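PDB 4Z9D: pertussis toxin-like subunit ArtA from Escherichia coli, which binds NAD and probably transfers its ADP-ribose to trimeric G proteins, as the catalytic subunit of a pertussis-like toxin. Local coordinates for residues Pro15-Ser25 with Glu123-Ala133; His26-Gln34 with Gly166-Pro174. The protein carries 2 engineered substitutions. All blocks are in the same frame, centred on the assembly; numbering follows the deposited sequence.

Contact 1 of 2, residues Pro15-Ser25 with Glu123-Ala133. With NAD (nicotinamide-adenine-dinucleotide), chain F.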
# COMPACT_ATOMS: atom_id res chain seq x y z
N PRO A 15 5.62 -2.80 -14.57
CA PRO A 15 6.26 -1.48 -14.52
C PRO A 15 5.91 -0.63 -15.74
O PRO A 15 5.78 0.59 -15.63
CB PRO A 15 7.76 -1.80 -14.49
CG PRO A 15 7.84 -3.14 -13.87
CD PRO A 15 6.59 -3.88 -14.28
N GLU A 16 5.75 -1.26 -16.89
CA GLU A 16 5.47 -0.50 -18.09
C GLU A 16 4.19 0.32 -17.96
O GLU A 16 4.14 1.48 -18.35
CB GLU A 16 5.36 -1.45 -19.29
CG GLU A 16 5.07 -0.76 -20.58
CD GLU A 16 6.16 0.18 -21.02
OE1 GLU A 16 7.30 0.07 -20.51
OE2 GLU A 16 5.85 1.05 -21.86
N GLU A 17 3.18 -0.28 -17.35
CA GLU A 17 1.94 0.43 -17.05
C GLU A 17 2.11 1.38 -15.87
O GLU A 17 1.75 2.56 -15.93
CB GLU A 17 0.83 -0.57 -16.76
CG GLU A 17 -0.50 0.08 -16.45
CD GLU A 17 -1.53 -0.91 -15.97
OE1 GLU A 17 -1.29 -2.13 -16.12
OE2 GLU A 17 -2.59 -0.48 -15.46
N ILE A 18 2.66 0.85 -14.78
CA ILE A 18 2.75 1.56 -13.52
C ILE A 18 3.75 2.72 -13.54
O ILE A 18 3.47 3.78 -12.99
CB ILE A 18 3.07 0.57 -12.38
CG1 ILE A 18 1.94 -0.47 -12.26
CG2 ILE A 18 3.25 1.29 -11.07
CD1 ILE A 18 0.53 0.17 -12.07
N PHE A 19 4.90 2.56 -14.20
CA PHE A 19 5.87 3.65 -14.26
C PHE A 19 5.28 4.84 -15.00
O PHE A 19 5.58 6.01 -14.71
CB PHE A 19 7.15 3.22 -14.96
CG PHE A 19 8.04 2.34 -14.13
CD1 PHE A 19 9.14 1.73 -14.72
CD2 PHE A 19 7.78 2.09 -12.79
CE1 PHE A 19 9.97 0.90 -13.98
CE2 PHE A 19 8.62 1.28 -12.05
CZ PHE A 19 9.71 0.68 -12.65
N ARG A 20 4.40 4.53 -15.95
CA ARG A 20 3.82 5.53 -16.82
C ARG A 20 2.64 6.18 -16.10
O ARG A 20 2.56 7.41 -16.01
CB ARG A 20 3.33 4.90 -18.13
CG ARG A 20 2.67 5.88 -19.09
CD ARG A 20 1.52 5.22 -19.82
NE ARG A 20 1.86 4.01 -20.54
CZ ARG A 20 1.07 2.95 -20.60
NH1 ARG A 20 1.43 1.86 -21.26
NH2 ARG A 20 -0.08 2.96 -19.94
N ASP A 21 1.75 5.34 -15.59
CA ASP A 21 0.46 5.79 -15.05
C ASP A 21 0.41 6.02 -13.55
O ASP A 21 -0.49 6.70 -13.06
CB ASP A 21 -0.62 4.77 -15.42
CG ASP A 21 -0.80 4.62 -16.91
OD1 ASP A 21 -0.38 5.54 -17.63
OD2 ASP A 21 -1.34 3.59 -17.35
N GLY A 22 1.36 5.44 -12.82
CA GLY A 22 1.28 5.47 -11.37
C GLY A 22 0.16 4.58 -10.88
O GLY A 22 -0.33 3.72 -11.62
N PHE A 23 -0.22 4.75 -9.62
CA PHE A 23 -1.34 4.02 -9.04
C PHE A 23 -2.54 4.92 -8.87
O PHE A 23 -2.38 6.10 -8.58
CB PHE A 23 -0.96 3.41 -7.68
CG PHE A 23 0.17 2.41 -7.74
CD1 PHE A 23 -0.06 1.11 -8.18
CD2 PHE A 23 1.44 2.73 -7.28
CE1 PHE A 23 0.96 0.17 -8.21
CE2 PHE A 23 2.48 1.78 -7.30
CZ PHE A 23 2.23 0.51 -7.76
N ARG A 24 -3.74 4.37 -9.05
CA ARG A 24 -4.96 5.12 -8.76
C ARG A 24 -5.90 4.27 -7.90
O ARG A 24 -6.00 3.06 -8.10
CB ARG A 24 -5.66 5.57 -10.05
CG ARG A 24 -6.98 6.31 -9.82
CD ARG A 24 -7.42 7.16 -11.02
NE ARG A 24 -6.47 8.22 -11.36
CZ ARG A 24 -6.39 9.41 -10.76
NH1 ARG A 24 -5.49 10.28 -11.16
NH2 ARG A 24 -7.20 9.72 -9.75
N SER A 25 -6.57 4.90 -6.94
CA SER A 25 -7.46 4.16 -6.05
C SER A 25 -8.66 3.64 -6.82
O SER A 25 -8.93 4.09 -7.93
CB SER A 25 -7.95 5.04 -4.90
OG SER A 25 -8.66 6.16 -5.41
N GLU A 123 -6.13 8.70 -3.28
CA GLU A 123 -6.50 8.88 -4.70
C GLU A 123 -5.46 8.42 -5.73
O GLU A 123 -5.78 7.60 -6.60
CB GLU A 123 -6.88 10.35 -4.99
CG GLU A 123 -7.66 10.47 -6.32
CD GLU A 123 -7.85 11.91 -6.82
OE1 GLU A 123 -8.07 12.83 -6.01
OE2 GLU A 123 -7.77 12.10 -8.05
N HIS A 124 -4.24 8.93 -5.66
CA HIS A 124 -3.31 8.75 -6.78
C HIS A 124 -1.86 8.92 -6.38
O HIS A 124 -1.51 9.92 -5.78
CB HIS A 124 -3.65 9.75 -7.91
CG HIS A 124 -2.71 9.71 -9.08
ND1 HIS A 124 -2.46 8.55 -9.79
CD2 HIS A 124 -1.96 10.67 -9.66
CE1 HIS A 124 -1.59 8.81 -10.75
NE2 HIS A 124 -1.27 10.09 -10.69
N ILE A 125 -1.04 7.93 -6.72
CA ILE A 125 0.41 8.06 -6.65
C ILE A 125 0.96 8.22 -8.06
O ILE A 125 0.86 7.31 -8.86
CB ILE A 125 1.05 6.81 -6.02
CG1 ILE A 125 0.49 6.57 -4.61
CG2 ILE A 125 2.60 6.91 -6.01
CD1 ILE A 125 0.84 5.16 -4.06
N PRO A 126 1.57 9.38 -8.36
CA PRO A 126 2.16 9.56 -9.69
C PRO A 126 3.28 8.57 -10.04
O PRO A 126 4.01 8.11 -9.16
CB PRO A 126 2.71 11.00 -9.63
CG PRO A 126 1.97 11.66 -8.50
CD PRO A 126 1.70 10.57 -7.51
N GLY A 127 3.41 8.25 -11.33
CA GLY A 127 4.51 7.43 -11.81
C GLY A 127 5.86 7.99 -11.42
O GLY A 127 6.79 7.23 -11.12
N GLU A 128 5.97 9.31 -11.41
CA GLU A 128 7.22 9.99 -11.07
C GLU A 128 7.68 9.75 -9.62
O GLU A 128 8.84 9.99 -9.30
CB GLU A 128 7.08 11.49 -11.35
CG GLU A 128 7.28 11.80 -12.83
CD GLU A 128 6.96 13.25 -13.20
OE1 GLU A 128 7.49 13.71 -14.24
OE2 GLU A 128 6.18 13.91 -12.47
N ASN A 129 6.77 9.29 -8.76
CA ASN A 129 7.13 8.95 -7.39
C ASN A 129 7.73 7.55 -7.25
O ASN A 129 8.26 7.19 -6.21
CB ASN A 129 5.92 9.02 -6.47
CG ASN A 129 5.56 10.42 -6.10
OD1 ASN A 129 5.18 11.21 -6.97
ND2 ASN A 129 5.66 10.75 -4.82
N ILE A 130 7.60 6.75 -8.30
CA ILE A 130 7.99 5.35 -8.20
C ILE A 130 9.43 5.16 -8.63
O ILE A 130 9.81 5.47 -9.76
CB ILE A 130 7.05 4.46 -9.02
CG1 ILE A 130 5.61 4.67 -8.53
CG2 ILE A 130 7.43 2.99 -8.88
CD1 ILE A 130 4.55 4.23 -9.50
N VAL A 131 10.24 4.65 -7.71
CA VAL A 131 11.67 4.52 -7.90
C VAL A 131 12.02 3.36 -8.81
O VAL A 131 12.85 3.49 -9.72
CB VAL A 131 12.38 4.34 -6.53
CG1 VAL A 131 13.88 4.16 -6.70
CG2 VAL A 131 12.10 5.54 -5.64
N GLU A 132 11.39 2.21 -8.55
CA GLU A 132 11.80 0.97 -9.18
C GLU A 132 10.78 -0.13 -8.94
O GLU A 132 9.86 0.01 -8.13
CB GLU A 132 13.19 0.54 -8.65
CG GLU A 132 13.22 0.26 -7.15
CD GLU A 132 14.63 0.06 -6.60
OE1 GLU A 132 14.74 -0.37 -5.43
OE2 GLU A 132 15.62 0.34 -7.32
N ALA A 133 10.95 -1.23 -9.65
CA ALA A 133 10.10 -2.39 -9.45
C ALA A 133 10.96 -3.64 -9.40
O ALA A 133 12.04 -3.67 -9.98
CB ALA A 133 9.08 -2.50 -10.55
PA NAD F . -6.03 -3.50 -4.15
O1A NAD F . -5.51 -2.11 -4.11
O2A NAD F . -7.46 -3.73 -4.48
O5B NAD F . -5.07 -4.33 -5.17
C5B NAD F . -5.30 -5.70 -5.56
C4B NAD F . -5.20 -5.76 -7.10
O4B NAD F . -6.31 -5.04 -7.71
C3B NAD F . -3.99 -5.01 -7.56
O3B NAD F . -2.82 -5.87 -7.37
C2B NAD F . -4.33 -4.87 -9.01
O2B NAD F . -4.36 -6.16 -9.59
C1B NAD F . -5.79 -4.39 -8.91
N9A NAD F . -6.06 -2.93 -8.65
C8A NAD F . -5.91 -2.14 -7.59
N7A NAD F . -6.35 -0.93 -7.91
C5A NAD F . -6.80 -0.96 -9.17
C6A NAD F . -7.35 -0.02 -9.97
N6A NAD F . -7.49 1.19 -9.45
N1A NAD F . -7.73 -0.29 -11.23
C2A NAD F . -7.55 -1.58 -11.71
N3A NAD F . -6.98 -2.54 -10.87
C4A NAD F . -6.62 -2.21 -9.62
O3 NAD F . -5.76 -4.20 -2.76
PN NAD F . -4.33 -4.13 -1.99
O1N NAD F . -3.69 -2.80 -2.18
O2N NAD F . -3.57 -5.37 -2.27
O5D NAD F . -4.88 -4.16 -0.50
C5D NAD F . -5.74 -5.20 -0.02
C4D NAD F . -5.57 -5.35 1.49
O4D NAD F . -4.12 -5.49 1.70
C3D NAD F . -6.01 -4.08 2.25
O3D NAD F . -6.42 -4.40 3.58
C2D NAD F . -4.68 -3.35 2.31
O2D NAD F . -4.68 -2.34 3.34
C1D NAD F . -3.70 -4.47 2.62
N1N NAD F . -2.29 -4.01 2.34
C2N NAD F . -1.74 -4.14 1.04
C3N NAD F . -0.46 -3.68 0.73
C7N NAD F . 0.08 -3.84 -0.56
O7N NAD F . 1.41 -3.63 -0.71
N7N NAD F . -0.72 -4.22 -1.55
C4N NAD F . 0.29 -3.08 1.74
C5N NAD F . -0.24 -2.94 3.02
C6N NAD F . -1.52 -3.39 3.34
O HOH W 1 1.62 9.17 -13.17
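Phe23 and Ile125 form an antiparallel hydrogen-bonded pair, Phe23 N giving to Ile125 O and Ile125 N to Phe23 O, both at 2.9 Å; further along, Ser25 N reaches Glu123 O at 2.8 Å. Phe23 O takes a second donor, His124 ND1, at 2.7 Å, and the two N-H groups come from opposite faces of its carbonyl plane. CG anti to the backbone N (chi1 176°) places the imidazole of His124 beside Phe23 O, and Asp21 O lies at the edge of the ring beside CE1.

On the face of the strand pair that carries Arg24 and His124, the guanidinium of Arg24 lies flat on the imidazole, planes 11° apart, NH1 over the ring. A bend at chi3 (-61°) turns the group back, and NH2 then meets Glu123 OE2 at 3.0 Å in a salt bridge; OE2 lies in the guanidinium plane and accepts through its anti lone pair. Arginine suits this exposed place because it can stack by its face and pair by its edge.

The apolar contacts come from helix 15-21 and from Phe23, which lies side by side with Ile125. Ile130 CD1 touches Ile18 CG2 at 3.6 Å and also meets the Phe23 ring, while its CG2 meets Phe19. The Phe19 ring runs on to Ala133, whose small CB touches both Pro15 CG (3.6 Å) and Phe19 CZ. Gly22, with positive phi after the helix, brings its CA within 3.1 Å of Ile125 O, and Gly127 CA makes a CA-H...O contact with Phe19 O; having no side chain lets the backbones come this close.

The pairing uses Phe23 N and O and Ser25 N, while Arg24 O accepts a weak bond from N6A of NAD, consistent with a backbone contribution to adenine binding.

Contact 2 of 2, residues His26-Gln34 with Gly166-Pro174. With NAD (nicotinamide-adenine-dinucleotide), chain F.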
# COMPACT_ATOMS: atom_id res chain seq x y z
N HIS A 26 -9.38 2.69 -6.23
CA HIS A 26 -10.61 2.17 -6.84
C HIS A 26 -11.69 3.24 -6.94
O HIS A 26 -12.41 3.34 -7.94
CB HIS A 26 -11.16 0.99 -6.03
CG HIS A 26 -10.31 -0.24 -6.10
ND1 HIS A 26 -10.30 -1.07 -7.20
CD2 HIS A 26 -9.47 -0.80 -5.20
CE1 HIS A 26 -9.47 -2.08 -6.98
NE2 HIS A 26 -8.96 -1.94 -5.77
N GLY A 27 -11.82 4.04 -5.89
CA GLY A 27 -12.87 5.04 -5.86
C GLY A 27 -12.60 6.18 -4.91
O GLY A 27 -11.47 6.65 -4.81
N PHE A 28 -13.65 6.61 -4.20
CA PHE A 28 -13.54 7.79 -3.34
C PHE A 28 -14.07 7.53 -1.94
O PHE A 28 -14.28 8.47 -1.18
CB PHE A 28 -14.30 8.96 -3.98
CG PHE A 28 -13.76 9.36 -5.32
CD1 PHE A 28 -12.70 10.26 -5.42
CD2 PHE A 28 -14.29 8.82 -6.48
CE1 PHE A 28 -12.19 10.62 -6.65
CE2 PHE A 28 -13.79 9.17 -7.72
CZ PHE A 28 -12.74 10.07 -7.81
N ASN A 29 -14.27 6.27 -1.60
CA ASN A 29 -14.77 5.86 -0.28
C ASN A 29 -13.72 6.00 0.82
O ASN A 29 -12.80 5.18 0.90
CB ASN A 29 -15.27 4.40 -0.34
CG ASN A 29 -15.76 3.87 1.01
OD1 ASN A 29 -15.77 4.57 2.02
ND2 ASN A 29 -16.17 2.60 1.01
N ARG A 30 -13.88 7.00 1.68
CA ARG A 30 -12.90 7.24 2.75
C ARG A 30 -13.26 6.60 4.09
O ARG A 30 -12.92 7.12 5.15
CB ARG A 30 -12.68 8.75 2.93
CG ARG A 30 -11.79 9.34 1.83
CD ARG A 30 -11.58 10.85 1.94
NE ARG A 30 -10.87 11.34 0.77
CZ ARG A 30 -9.73 12.03 0.80
NH1 ARG A 30 -9.17 12.40 -0.35
NH2 ARG A 30 -9.16 12.36 1.95
N ASN A 31 -13.94 5.45 4.06
CA ASN A 31 -14.12 4.65 5.27
C ASN A 31 -12.85 3.86 5.52
O ASN A 31 -12.63 2.83 4.87
CB ASN A 31 -15.33 3.70 5.14
CG ASN A 31 -15.64 2.96 6.44
OD1 ASN A 31 -14.74 2.50 7.15
ND2 ASN A 31 -16.93 2.84 6.76
N LEU A 32 -12.01 4.35 6.43
CA LEU A 32 -10.69 3.76 6.64
C LEU A 32 -10.78 2.33 7.18
O LEU A 32 -10.01 1.47 6.77
CB LEU A 32 -9.85 4.63 7.59
CG LEU A 32 -8.38 4.24 7.82
CD1 LEU A 32 -7.59 4.32 6.52
CD2 LEU A 32 -7.74 5.13 8.87
N GLN A 33 -11.70 2.06 8.10
CA GLN A 33 -11.80 0.72 8.66
C GLN A 33 -12.16 -0.31 7.58
O GLN A 33 -11.65 -1.42 7.58
CB GLN A 33 -12.80 0.67 9.80
CG GLN A 33 -12.60 -0.58 10.65
CD GLN A 33 -13.13 -0.43 12.06
OE1 GLN A 33 -13.20 -1.40 12.83
NE2 GLN A 33 -13.52 0.79 12.41
N GLN A 34 -13.07 0.08 6.70
CA GLN A 34 -13.44 -0.71 5.53
C GLN A 34 -12.22 -1.03 4.67
O GLN A 34 -12.01 -2.17 4.26
CB GLN A 34 -14.46 0.08 4.70
CG GLN A 34 -15.58 -0.71 4.09
CD GLN A 34 -16.75 0.19 3.78
OE1 GLN A 34 -16.81 0.78 2.71
NE2 GLN A 34 -17.68 0.31 4.72
N GLY A 166 -0.56 14.07 9.79
CA GLY A 166 -1.83 14.31 10.45
C GLY A 166 -2.94 13.32 10.19
O GLY A 166 -2.72 12.19 9.75
N VAL A 167 -4.16 13.75 10.49
CA VAL A 167 -5.35 12.94 10.25
C VAL A 167 -5.78 13.04 8.79
O VAL A 167 -5.69 14.09 8.18
CB VAL A 167 -6.51 13.39 11.17
CG1 VAL A 167 -7.81 12.58 10.89
CG2 VAL A 167 -6.08 13.26 12.63
N ILE A 168 -6.21 11.92 8.22
CA ILE A 168 -6.78 11.93 6.87
C ILE A 168 -8.05 12.78 6.82
O ILE A 168 -8.99 12.55 7.58
CB ILE A 168 -7.10 10.52 6.40
CG1 ILE A 168 -5.84 9.65 6.37
CG2 ILE A 168 -7.81 10.55 5.05
CD1 ILE A 168 -6.16 8.17 6.26
N PRO A 169 -8.09 13.78 5.92
CA PRO A 169 -9.27 14.64 5.82
C PRO A 169 -10.47 13.91 5.21
O PRO A 169 -10.29 12.91 4.52
CB PRO A 169 -8.82 15.79 4.92
CG PRO A 169 -7.55 15.37 4.31
CD PRO A 169 -6.95 14.29 5.14
N GLN A 170 -11.66 14.42 5.50
CA GLN A 170 -12.89 13.92 4.91
C GLN A 170 -13.12 12.43 5.17
O GLN A 170 -13.67 11.72 4.32
CB GLN A 170 -12.90 14.20 3.39
CG GLN A 170 -12.88 15.70 3.03
CD GLN A 170 -11.52 16.20 2.55
OE1 GLN A 170 -10.76 15.46 1.92
NE2 GLN A 170 -11.21 17.47 2.84
N LEU A 171 -12.70 11.94 6.34
CA LEU A 171 -12.95 10.55 6.70
C LEU A 171 -14.46 10.26 6.84
O LEU A 171 -15.22 11.13 7.29
CB LEU A 171 -12.23 10.17 8.00
CG LEU A 171 -10.72 9.93 7.94
CD1 LEU A 171 -10.15 9.82 9.35
CD2 LEU A 171 -10.42 8.65 7.17
N VAL A 172 -14.87 9.05 6.50
CA VAL A 172 -16.23 8.61 6.78
C VAL A 172 -16.31 8.06 8.21
O VAL A 172 -15.54 7.19 8.59
CB VAL A 172 -16.71 7.54 5.80
CG1 VAL A 172 -18.14 7.13 6.13
CG2 VAL A 172 -16.64 8.07 4.38
N VAL A 173 -17.23 8.61 9.00
CA VAL A 173 -17.41 8.21 10.38
C VAL A 173 -18.87 7.83 10.53
O VAL A 173 -19.72 8.70 10.72
CB VAL A 173 -17.07 9.34 11.37
CG1 VAL A 173 -17.28 8.88 12.81
CG2 VAL A 173 -15.65 9.81 11.17
N PRO A 174 -19.17 6.53 10.43
CA PRO A 174 -20.55 6.02 10.48
C PRO A 174 -21.23 6.28 11.82
O PRO A 174 -20.56 6.08 12.83
CB PRO A 174 -20.39 4.51 10.24
CG PRO A 174 -18.97 4.33 9.73
CD PRO A 174 -18.19 5.43 10.36
PA NAD F . -6.03 -3.50 -4.15
O1A NAD F . -5.51 -2.11 -4.11
O2A NAD F . -7.46 -3.73 -4.48
O5B NAD F . -5.07 -4.33 -5.17
C5B NAD F . -5.30 -5.70 -5.56
C4B NAD F . -5.20 -5.76 -7.10
O4B NAD F . -6.31 -5.04 -7.71
C3B NAD F . -3.99 -5.01 -7.56
O3B NAD F . -2.82 -5.87 -7.37
C2B NAD F . -4.33 -4.87 -9.01
O2B NAD F . -4.36 -6.16 -9.59
C1B NAD F . -5.79 -4.39 -8.91
N9A NAD F . -6.06 -2.93 -8.65
C8A NAD F . -5.91 -2.14 -7.59
N7A NAD F . -6.35 -0.93 -7.91
C5A NAD F . -6.80 -0.96 -9.17
C6A NAD F . -7.35 -0.02 -9.97
N6A NAD F . -7.49 1.19 -9.45
N1A NAD F . -7.73 -0.29 -11.23
C2A NAD F . -7.55 -1.58 -11.71
N3A NAD F . -6.98 -2.54 -10.87
C4A NAD F . -6.62 -2.21 -9.62
O3 NAD F . -5.76 -4.20 -2.76
PN NAD F . -4.33 -4.13 -1.99
O1N NAD F . -3.69 -2.80 -2.18
O2N NAD F . -3.57 -5.37 -2.27
O5D NAD F . -4.88 -4.16 -0.50
C5D NAD F . -5.74 -5.20 -0.02
C4D NAD F . -5.57 -5.35 1.49
O4D NAD F . -4.12 -5.49 1.70
C3D NAD F . -6.01 -4.08 2.25
O3D NAD F . -6.42 -4.40 3.58
C2D NAD F . -4.68 -3.35 2.31
O2D NAD F . -4.68 -2.34 3.34
C1D NAD F . -3.70 -4.47 2.62
N1N NAD F . -2.29 -4.01 2.34
C2N NAD F . -1.74 -4.14 1.04
C3N NAD F . -0.46 -3.68 0.73
C7N NAD F . 0.08 -3.84 -0.56
O7N NAD F . 1.41 -3.63 -0.71
N7N NAD F . -0.72 -4.22 -1.55
C4N NAD F . 0.29 -3.08 1.74
C5N NAD F . -0.24 -2.94 3.02
C6N NAD F . -1.52 -3.39 3.34
O HOH W 2 -13.09 5.91 8.49
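Arg30 and Val172 join two irregular backbones through one nearly straight bond, Val172 N to Arg30 O at 3.1 Å, in which the donor stands above the carbonyl plane. Water 2 adds a second link, accepting from Leu32 N and donating to Val172 O, each at 2.8 Å.

The Arg30 side chain gives the other direct hydrogen bond. Extended from CG to NE, it runs alongside Gln170 and carries NH2 to Pro169 O, 2.9 Å away; this carbonyl is approached from above its plane. Gln170 OE1 lies over one face of the guanidinium without a hydrogen bond, the amide and guanidinium planes being 63° apart. Arginine suits the place because its long chain lays methylenes along Gln170 O and still brings an N-H to Pro169 O.

The apolar pairs are looser. Leu171 CD2 touches Arg30 O and Leu32 CB, and the side chains of Leu32 and Ile168 cross at about a right angle, their CD1 atoms 4.1 Å apart; both Leu32 and Ile168 also rest on Phe50 of strand 50-54. Beyond them Val172 packs beside the backbone of Asn31, and Pro174 CG touches Asn31 ND2.

Two asparagines shape the first segment. Asn29 OD1 accepts from Asn31 N at 2.9 Å, an Asx turn, and Asn29 ND2 gives to Gln34 OE1. With CG anti to its backbone N (chi1 -174°), Asn31 turns OD1 to Gln34 N at 3.0 Å and caps the helix.

At the opposite end of the same segment, His26 NE2 donates an almost linear bond to NAD O2A at 2.7 Å, with N7A of the adenine over its ring. The C-terminal tail thus packs against an N-capped helix start, preceded by an Asx turn, on the loop that leaves the NAD pocket of this ADP-ribosyltransferase fold.

Overall arrangement
Residues 15-25 and 26-34 follow one another without a break, so contacts 1 and 2 fasten successive parts of one N-terminal run, and their centres lie about 22 Å apart. Contact 1 is partly buried and joins regular elements, a helix and a short strand, to the strands 124-125 and 130-139; its chemistry is strand pairing, an apolar cluster and a charged stack at the exposed edge. Contact 2 lies at the surface, where a tail without regular structure is held by single backbone and arginine bonds, a water and small apolar patches. Both touch NAD, contact 1 at the adenine amino group and contact 2 through His26, at a phosphate oxygen and over the adenine N7A.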